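Local coordinates for ribonuclease (Nicotiana glutinosa, PDB 1IYB), which probably cleaves single-stranded RNA as a plant ribonuclease of the T2 family, and binds guanosine-5'-monophosphate in its active-site cleft, at residues Phe11-Gln16 with Phe40-Leu45; Pro55-Ser60 with Trp98-Thr103; Gly161-Val166 with Leu174-Ile179. All coordinates share one frame; numbering follows the deposited sequence.

Interaction 1: Phe11-Gln16 with Phe40-Leu45; sequences FYFVQQ and FGIHGL. With 5GP (guanosine-5'-monophosphate), chain C.
Phe11-Gln16 and Phe40-Leu45 pair as antiparallel strands at one side of the central sheet of this T2-family ribonuclease, and a classic beta bulge interrupts the pairing. The bulge lies at His43 and Gly44, which both face Val14. Val14 O therefore takes two N-H groups from the same face of its plane: His43 N at 2.8 Å and the longer Gly44 N at 3.3 Å. Val14 N donates in turn to Gly44 O. Beyond the bulge, Gln16 and Gly41 exchange N-H...O bonds in both directions.

On one side of the sheet, Leu45 CD1 rests against CB of Phe13, and the Phe13 ring reaches Ile42 CG2. Leu121 of helix 111-124 packs on Phe13 and Leu45. Farther along, Phe11 CD2 meets Leu45 CG at 3.7 Å.

On the other side lies the nucleotide. His43 CB packs beside Val14 CG1, and the His43 ring goes on to guanosine-5'-monophosphate. N2 of the guanine sits 3.3 Å above one ring face, and His43 ND1 is hydrogen-bonded to Gln176 OE1. Gln16 reads the guanine edge with its extended side chain. Gln16 OE1 accepts from guanine N1 at 2.8 Å and from N2 at 3.2 Å. Gln16 NE2 donates to guanine O6 at an N-H...O angle of 173°, and also to a water that donates to Ile42 O.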
# COMPACT_ATOMS: atom_id res chain seq x y z
N PHE A 11 9.16 12.96 -7.43
CA PHE A 11 7.71 12.82 -7.59
C PHE A 11 7.34 12.34 -8.98
O PHE A 11 8.02 12.66 -9.96
CB PHE A 11 6.94 14.14 -7.46
CG PHE A 11 7.10 14.86 -6.16
CD1 PHE A 11 8.13 15.77 -5.97
CD2 PHE A 11 6.13 14.73 -5.16
CE1 PHE A 11 8.20 16.55 -4.81
CE2 PHE A 11 6.19 15.50 -4.00
CZ PHE A 11 7.22 16.41 -3.82
N TYR A 12 6.24 11.60 -9.07
CA TYR A 12 5.68 11.21 -10.35
C TYR A 12 4.45 12.11 -10.43
O TYR A 12 3.63 12.11 -9.51
CB TYR A 12 5.16 9.76 -10.35
CG TYR A 12 6.17 8.68 -10.67
CD1 TYR A 12 6.22 7.52 -9.91
CD2 TYR A 12 7.05 8.80 -11.75
CE1 TYR A 12 7.12 6.50 -10.19
CE2 TYR A 12 7.96 7.77 -12.05
CZ TYR A 12 7.98 6.63 -11.26
OH TYR A 12 8.87 5.61 -11.52
N PHE A 13 4.33 12.92 -11.49
CA PHE A 13 3.13 13.73 -11.66
C PHE A 13 2.34 12.89 -12.64
O PHE A 13 2.73 12.74 -13.80
CB PHE A 13 3.45 15.11 -12.24
CG PHE A 13 2.22 15.92 -12.58
CD1 PHE A 13 1.25 16.17 -11.62
CD2 PHE A 13 2.03 16.40 -13.87
CE1 PHE A 13 0.10 16.89 -11.94
CE2 PHE A 13 0.88 17.12 -14.20
CZ PHE A 13 -0.09 17.37 -13.23
N VAL A 14 1.22 12.34 -12.18
CA VAL A 14 0.41 11.43 -12.98
C VAL A 14 -0.92 11.99 -13.47
O VAL A 14 -1.70 12.53 -12.69
CB VAL A 14 0.12 10.15 -12.16
CG1 VAL A 14 -0.56 9.10 -13.02
CG2 VAL A 14 1.43 9.61 -11.58
N GLN A 15 -1.17 11.84 -14.77
CA GLN A 15 -2.41 12.29 -15.39
C GLN A 15 -3.10 11.10 -16.05
O GLN A 15 -2.44 10.21 -16.60
CB GLN A 15 -2.14 13.37 -16.44
CG GLN A 15 -1.60 14.66 -15.86
CD GLN A 15 -1.54 15.76 -16.89
OE1 GLN A 15 -2.57 16.21 -17.40
NE2 GLN A 15 -0.33 16.20 -17.23
N GLN A 16 -4.43 11.08 -15.98
CA GLN A 16 -5.22 9.99 -16.55
C GLN A 16 -6.08 10.46 -17.72
O GLN A 16 -6.54 11.61 -17.75
CB GLN A 16 -6.14 9.39 -15.48
CG GLN A 16 -7.13 10.39 -14.87
CD GLN A 16 -8.15 9.74 -13.94
OE1 GLN A 16 -8.07 8.54 -13.63
NE2 GLN A 16 -9.12 10.52 -13.48
N PHE A 40 -6.87 15.36 -20.46
CA PHE A 40 -6.34 14.51 -19.41
C PHE A 40 -6.70 15.20 -18.09
O PHE A 40 -6.84 16.43 -18.04
CB PHE A 40 -4.82 14.39 -19.50
CG PHE A 40 -4.34 13.43 -20.55
CD1 PHE A 40 -4.31 13.81 -21.89
CD2 PHE A 40 -3.93 12.15 -20.21
CE1 PHE A 40 -3.87 12.92 -22.88
CE2 PHE A 40 -3.48 11.26 -21.19
CZ PHE A 40 -3.45 11.65 -22.52
N GLY A 41 -6.87 14.41 -17.04
CA GLY A 41 -7.17 14.97 -15.73
C GLY A 41 -6.07 14.55 -14.77
O GLY A 41 -5.39 13.56 -15.01
N ILE A 42 -5.88 15.32 -13.71
CA ILE A 42 -4.85 14.98 -12.72
C ILE A 42 -5.25 13.73 -11.94
O ILE A 42 -6.41 13.57 -11.57
CB ILE A 42 -4.68 16.12 -11.68
CG1 ILE A 42 -4.21 17.41 -12.37
CG2 ILE A 42 -3.69 15.69 -10.59
CD1 ILE A 42 -4.29 18.63 -11.48
N HIS A 43 -4.30 12.83 -11.72
CA HIS A 43 -4.58 11.68 -10.88
C HIS A 43 -3.94 12.08 -9.55
O HIS A 43 -4.62 12.12 -8.52
CB HIS A 43 -3.95 10.39 -11.41
CG HIS A 43 -4.30 9.18 -10.59
ND1 HIS A 43 -4.14 7.89 -11.06
CD2 HIS A 43 -4.78 9.07 -9.33
CE1 HIS A 43 -4.52 7.04 -10.12
NE2 HIS A 43 -4.90 7.73 -9.06
N GLY A 44 -2.66 12.42 -9.58
CA GLY A 44 -1.98 12.86 -8.38
C GLY A 44 -0.50 13.17 -8.54
O GLY A 44 0.08 12.97 -9.61
N LEU A 45 0.10 13.67 -7.46
CA LEU A 45 1.53 14.00 -7.39
C LEU A 45 2.04 12.99 -6.36
O LEU A 45 1.75 13.09 -5.16
CB LEU A 45 1.72 15.44 -6.89
CG LEU A 45 3.15 16.01 -6.89
CD1 LEU A 45 3.76 15.93 -8.28
CD2 LEU A 45 3.10 17.46 -6.41
P 5GP C . -3.46 5.95 -6.10
O1P 5GP C . -2.49 5.24 -5.27
O2P 5GP C . -3.30 7.46 -6.03
O3P 5GP C . -3.38 5.45 -7.59
O5' 5GP C . -5.01 5.64 -5.68
C5' 5GP C . -6.15 6.11 -6.49
C4' 5GP C . -7.54 5.72 -5.94
O4' 5GP C . -8.39 6.95 -6.05
C3' 5GP C . -8.37 4.66 -6.66
O3' 5GP C . -8.08 3.33 -6.26
C2' 5GP C . -9.83 5.02 -6.33
O2' 5GP C . -10.27 4.43 -5.09
C1' 5GP C . -9.79 6.54 -6.27
N9 5GP C . -10.42 7.34 -7.36
C8 5GP C . -11.50 8.19 -7.31
N7 5GP C . -11.76 8.84 -8.43
C5 5GP C . -10.76 8.36 -9.29
C6 5GP C . -10.52 8.69 -10.66
O6 5GP C . -11.14 9.47 -11.37
N1 5GP C . -9.39 7.98 -11.19
C2 5GP C . -8.63 7.08 -10.45
N2 5GP C . -7.62 6.52 -11.14
N3 5GP C . -8.85 6.76 -9.16
C4 5GP C . -9.93 7.44 -8.65
O HOH W 1 -8.83 13.62 -13.02

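Interaction 2: Pro55-Ser60 with Trp98-Thr103; sequences PSNCDS and WEKHGT. With 5GP (guanosine-5'-monophosphate), chain C.
Asn57 and Cys58 of the loop Pro55-Ser60 bond to Lys100 and Thr103 of the segment Trp98-Thr103, which lies on helix 91-102. Two direct hydrogen bonds cross. Asn57 N donates to Lys100 O at 2.9 Å. Cys58 N makes a weak bond to Thr103 OG1 at 3.1 Å. That hydroxyl gives its own proton to Glu99 O, approaching from above the carbonyl plane. The Thr103 torsion sets OG1 between its backbone N and carbonyl carbon (chi1 58°), where it can serve both partners.

CA-H...O contacts add to this: Asn57 CA is directed at Glu99 O, and Ser56 CA lies 3.3 Å from Lys100 O at a more bent angle. Two waters bridge the segments. One donates to Pro55 O and bonds His101 ND1. The other joins Asp59 N to Glu99 O.

Toward the nucleotide, the extended Lys100 chain brings NZ to phosphate O1P. His101 NE2 bonds the same oxygen at 3.2 Å, and O2P weakly. Lys100 CG lies over the centre of one His101 ring face, so the two phosphate-binding side chains pack on each other.

A disulfide joins Cys58 to Cys104, next to Thr103 in the chain. Trp46 of strand 41-48 stacks on His101, and helix 111-124 packs against Trp98 and His101.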
# COMPACT_ATOMS: atom_id res chain seq x y z
N PRO A 55 6.74 5.62 -0.62
CA PRO A 55 6.09 5.71 0.68
C PRO A 55 4.60 5.99 0.47
O PRO A 55 4.22 6.55 -0.56
CB PRO A 55 6.80 6.89 1.33
CG PRO A 55 7.04 7.80 0.16
CD PRO A 55 7.52 6.84 -0.92
N SER A 56 3.77 5.59 1.42
CA SER A 56 2.33 5.85 1.32
C SER A 56 1.69 5.97 2.70
O SER A 56 2.11 5.30 3.64
CB SER A 56 1.62 4.76 0.51
OG SER A 56 1.82 3.47 1.07
N ASN A 57 0.69 6.84 2.81
CA ASN A 57 -0.05 7.10 4.05
C ASN A 57 0.93 7.42 5.17
O ASN A 57 0.97 6.74 6.19
CB ASN A 57 -0.89 5.88 4.43
CG ASN A 57 -1.84 5.45 3.33
OD1 ASN A 57 -1.73 4.35 2.79
ND2 ASN A 57 -2.78 6.32 2.98
N CYS A 58 1.69 8.48 4.97
CA CYS A 58 2.74 8.89 5.90
C CYS A 58 2.41 9.67 7.17
O CYS A 58 3.26 9.76 8.05
CB CYS A 58 3.81 9.65 5.11
SG CYS A 58 4.60 8.64 3.81
N ASP A 59 1.21 10.23 7.29
CA ASP A 59 0.89 11.00 8.50
C ASP A 59 -0.60 11.00 8.84
O ASP A 59 -1.37 11.80 8.32
CB ASP A 59 1.37 12.44 8.35
CG ASP A 59 1.42 13.18 9.68
OD1 ASP A 59 0.76 12.73 10.65
OD2 ASP A 59 2.11 14.22 9.76
N SER A 60 -0.98 10.10 9.74
CA SER A 60 -2.37 9.97 10.15
C SER A 60 -2.91 11.20 10.88
O SER A 60 -4.12 11.36 11.03
CB SER A 60 -2.53 8.75 11.06
OG SER A 60 -1.78 8.92 12.25
N TRP A 98 -4.26 13.29 -1.03
CA TRP A 98 -3.47 13.97 -0.01
C TRP A 98 -3.02 13.01 1.08
O TRP A 98 -1.85 12.97 1.45
CB TRP A 98 -4.25 15.12 0.65
CG TRP A 98 -3.56 15.58 1.90
CD1 TRP A 98 -3.90 15.26 3.19
CD2 TRP A 98 -2.33 16.30 1.98
NE1 TRP A 98 -2.94 15.72 4.06
CE2 TRP A 98 -1.97 16.36 3.35
CE3 TRP A 98 -1.48 16.88 1.03
CZ2 TRP A 98 -0.80 17.00 3.78
CZ3 TRP A 98 -0.32 17.51 1.46
CH2 TRP A 98 0.01 17.56 2.83
N GLU A 99 -3.96 12.22 1.60
CA GLU A 99 -3.64 11.30 2.68
C GLU A 99 -2.67 10.18 2.30
O GLU A 99 -1.79 9.83 3.07
CB GLU A 99 -4.93 10.75 3.28
CG GLU A 99 -5.78 11.88 3.85
CD GLU A 99 -6.92 11.42 4.74
OE1 GLU A 99 -7.63 12.30 5.27
OE2 GLU A 99 -7.10 10.19 4.90
N LYS A 100 -2.82 9.63 1.10
CA LYS A 100 -1.92 8.56 0.67
C LYS A 100 -0.57 9.05 0.15
O LYS A 100 0.46 8.45 0.44
CB LYS A 100 -2.58 7.71 -0.42
CG LYS A 100 -1.67 6.59 -0.94
CD LYS A 100 -2.38 5.69 -1.95
CE LYS A 100 -1.48 4.54 -2.40
NZ LYS A 100 -2.15 3.61 -3.36
N HIS A 101 -0.58 10.14 -0.60
CA HIS A 101 0.64 10.67 -1.20
C HIS A 101 1.16 12.01 -0.67
O HIS A 101 2.34 12.15 -0.36
CB HIS A 101 0.44 10.77 -2.72
CG HIS A 101 0.18 9.45 -3.39
ND1 HIS A 101 1.16 8.49 -3.53
CD2 HIS A 101 -0.93 8.95 -3.98
CE1 HIS A 101 0.66 7.45 -4.18
NE2 HIS A 101 -0.60 7.71 -4.47
N GLY A 102 0.27 13.00 -0.59
CA GLY A 102 0.68 14.31 -0.10
C GLY A 102 1.38 14.30 1.25
O GLY A 102 2.37 15.00 1.45
N THR A 103 0.85 13.52 2.19
CA THR A 103 1.45 13.46 3.52
C THR A 103 2.90 12.99 3.48
O THR A 103 3.68 13.28 4.40
CB THR A 103 0.65 12.51 4.43
OG1 THR A 103 0.61 11.21 3.84
CG2 THR A 103 -0.77 13.04 4.64
P 5GP C . -3.46 5.95 -6.10
O1P 5GP C . -2.49 5.24 -5.27
O2P 5GP C . -3.30 7.46 -6.03
O3P 5GP C . -3.38 5.45 -7.59
O5' 5GP C . -5.01 5.64 -5.68
C5' 5GP C . -6.15 6.11 -6.49
C4' 5GP C . -7.54 5.72 -5.94
O4' 5GP C . -8.39 6.95 -6.05
C3' 5GP C . -8.37 4.66 -6.66
O3' 5GP C . -8.08 3.33 -6.26
C2' 5GP C . -9.83 5.02 -6.33
O2' 5GP C . -10.27 4.43 -5.09
C1' 5GP C . -9.79 6.54 -6.27
N9 5GP C . -10.42 7.34 -7.36
C8 5GP C . -11.50 8.19 -7.31
N7 5GP C . -11.76 8.84 -8.43
C5 5GP C . -10.76 8.36 -9.29
C6 5GP C . -10.52 8.69 -10.66
O6 5GP C . -11.14 9.47 -11.37
N1 5GP C . -9.39 7.98 -11.19
C2 5GP C . -8.63 7.08 -10.45
N2 5GP C . -7.62 6.52 -11.14
N3 5GP C . -8.85 6.76 -9.16
C4 5GP C . -9.93 7.44 -8.65
O HOH W 2 3.70 8.37 -2.56
O HOH W 3 -1.47 9.84 5.84

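Interaction 3: Gly161-Val166 with Leu174-Ile179; sequences GIECNV and LYQIYI
Glu163 meets Gln176 and Tyr178 through its carboxylate, and its backbone pairs with the same strand. Glu163 OE1 accepts two bonds. Tyr178 OH donates at 2.6 Å and Gln176 NE2 at 2.9 Å. They come from opposite faces of the carboxylate plane, each well out of it, so OE1 is gripped between them. The Glu163 chain is extended, with CG anti to its backbone N (chi1 -174°), and this carries the carboxylate across to the neighbouring strand. OE1 also lies in the plane of the Tyr178 ring, at its edge. The other end of the Gln176 amide is taken by His43. One amide thus ties Glu163 to a histidine of the nucleotide pocket, which probably helps fix the rotation of that imidazole.

Backbone groups are matched too. Gly161 and Tyr178 exchange two N-H...O bonds, both 2.8 Å. Glu163 N donates to Gln176 O. The two strands form a beta hairpin at the edge of the antiparallel four-stranded sheet, and a classic beta bulge occurs where Tyr175 and Gln176 both face Glu163. Glu163 O accepts from both N-H groups, each at 3.0 Å; Tyr175 N lies in the carbonyl plane and Gln176 N is tilted from it.

At the bulge, Tyr175 points toward the other strand and meets Asn165. The Asn165 amide stacks on one face of the Tyr175 ring, with planes 5° apart, and Gln176 CG lies over the centre of the opposite face. Asn165 ND2 bonds Gln173 OE1. Tyr175 also touches guanosine-5'-monophosphate.

Ile162 and Ile177 point to the side facing helix 145-156. There Ile162 CG2 presses on Leu174 CD1 at 3.4 Å, a tight fit, while Ile162 CD1 lies beside Ile177 CG1. The Cys164 sulfur is taken by a disulfide to Cys199.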
# COMPACT_ATOMS: atom_id res chain seq x y z
N GLY A 161 6.65 8.56 -18.82
CA GLY A 161 6.38 7.16 -18.56
C GLY A 161 4.95 6.97 -19.06
O GLY A 161 4.09 7.80 -18.79
N ILE A 162 4.70 5.89 -19.79
CA ILE A 162 3.37 5.62 -20.32
C ILE A 162 2.78 4.34 -19.74
O ILE A 162 3.41 3.28 -19.77
CB ILE A 162 3.41 5.48 -21.86
CG1 ILE A 162 4.13 6.68 -22.48
CG2 ILE A 162 1.99 5.36 -22.40
CD1 ILE A 162 3.46 8.02 -22.21
N GLU A 163 1.56 4.44 -19.20
CA GLU A 163 0.88 3.28 -18.62
C GLU A 163 -0.37 2.99 -19.43
O GLU A 163 -1.10 3.91 -19.80
CB GLU A 163 0.47 3.56 -17.17
CG GLU A 163 -0.11 2.35 -16.46
CD GLU A 163 -0.83 2.70 -15.17
OE1 GLU A 163 -0.51 3.76 -14.58
OE2 GLU A 163 -1.70 1.92 -14.74
N CYS A 164 -0.62 1.71 -19.68
CA CYS A 164 -1.78 1.28 -20.44
C CYS A 164 -2.67 0.36 -19.63
O CYS A 164 -2.23 -0.26 -18.67
CB CYS A 164 -1.34 0.53 -21.70
SG CYS A 164 -0.45 1.57 -22.90
N ASN A 165 -3.94 0.30 -20.02
CA ASN A 165 -4.89 -0.61 -19.40
C ASN A 165 -5.66 -1.21 -20.57
O ASN A 165 -5.32 -0.94 -21.73
CB ASN A 165 -5.80 0.08 -18.37
CG ASN A 165 -6.84 1.00 -18.98
OD1 ASN A 165 -7.81 1.37 -18.31
ND2 ASN A 165 -6.66 1.38 -20.23
N VAL A 166 -6.67 -2.01 -20.30
CA VAL A 166 -7.42 -2.63 -21.39
C VAL A 166 -8.88 -2.20 -21.39
O VAL A 166 -9.49 -2.05 -20.34
CB VAL A 166 -7.36 -4.17 -21.29
CG1 VAL A 166 -8.06 -4.80 -22.47
CG2 VAL A 166 -5.91 -4.63 -21.22
N LEU A 174 -3.90 3.85 -24.25
CA LEU A 174 -3.18 4.88 -23.50
C LEU A 174 -4.03 5.25 -22.29
O LEU A 174 -5.12 5.80 -22.45
CB LEU A 174 -2.97 6.11 -24.38
CG LEU A 174 -2.27 7.32 -23.76
CD1 LEU A 174 -0.88 6.93 -23.29
CD2 LEU A 174 -2.19 8.45 -24.79
N TYR A 175 -3.54 4.97 -21.10
CA TYR A 175 -4.29 5.24 -19.88
C TYR A 175 -3.73 6.38 -19.01
O TYR A 175 -4.44 7.35 -18.74
CB TYR A 175 -4.39 3.93 -19.08
CG TYR A 175 -5.04 4.03 -17.73
CD1 TYR A 175 -6.19 4.81 -17.53
CD2 TYR A 175 -4.53 3.33 -16.64
CE1 TYR A 175 -6.80 4.87 -16.29
CE2 TYR A 175 -5.14 3.38 -15.40
CZ TYR A 175 -6.27 4.16 -15.23
OH TYR A 175 -6.87 4.22 -13.99
N GLN A 176 -2.48 6.27 -18.57
CA GLN A 176 -1.90 7.34 -17.76
C GLN A 176 -0.52 7.72 -18.25
O GLN A 176 0.19 6.91 -18.85
CB GLN A 176 -1.82 6.91 -16.29
CG GLN A 176 -3.14 6.43 -15.70
CD GLN A 176 -3.15 6.44 -14.19
OE1 GLN A 176 -3.58 7.41 -13.57
NE2 GLN A 176 -2.65 5.36 -13.58
N ILE A 177 -0.14 8.97 -17.99
CA ILE A 177 1.16 9.48 -18.39
C ILE A 177 1.86 10.06 -17.16
O ILE A 177 1.29 10.86 -16.43
CB ILE A 177 1.01 10.55 -19.49
CG1 ILE A 177 0.47 9.87 -20.76
CG2 ILE A 177 2.35 11.23 -19.77
CD1 ILE A 177 0.30 10.80 -21.94
N TYR A 178 3.10 9.61 -16.95
CA TYR A 178 3.92 10.02 -15.81
C TYR A 178 5.05 10.97 -16.21
O TYR A 178 5.78 10.71 -17.18
CB TYR A 178 4.56 8.78 -15.16
CG TYR A 178 3.62 7.77 -14.55
CD1 TYR A 178 2.57 7.20 -15.28
CD2 TYR A 178 3.81 7.32 -13.24
CE1 TYR A 178 1.75 6.22 -14.73
CE2 TYR A 178 3.00 6.34 -12.68
CZ TYR A 178 1.97 5.80 -13.42
OH TYR A 178 1.17 4.83 -12.86
N ILE A 179 5.21 12.05 -15.46
CA ILE A 179 6.28 13.02 -15.69
C ILE A 179 6.97 13.18 -14.34
O ILE A 179 6.31 13.33 -13.32
CB ILE A 179 5.71 14.39 -16.13
CG1 ILE A 179 4.90 14.23 -17.42
CG2 ILE A 179 6.84 15.39 -16.31
CD1 ILE A 179 5.71 13.70 -18.57

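The contacts follow one another along the chain: both segments of interaction 1 come first, then those of interaction 2, then those of interaction 3. Interactions 1 and 3 belong to one antiparallel sheet, ordered 41-48, 10-16, 172-182, 161-166. Their centres are about 10 Å apart, and the middle strands 10-16 and 172-182 are neighbours. Interaction 2 lies off the sheet, where a loop meets helix 91-102. Its centre is about 16 Å from that of interaction 1, which it touches where Leu45 packs on His101. Interactions 2 and 3 do not touch; their nearest atoms are about 9 Å apart. All three supply residues to the same nucleotide pocket, so sheet and helix together build it.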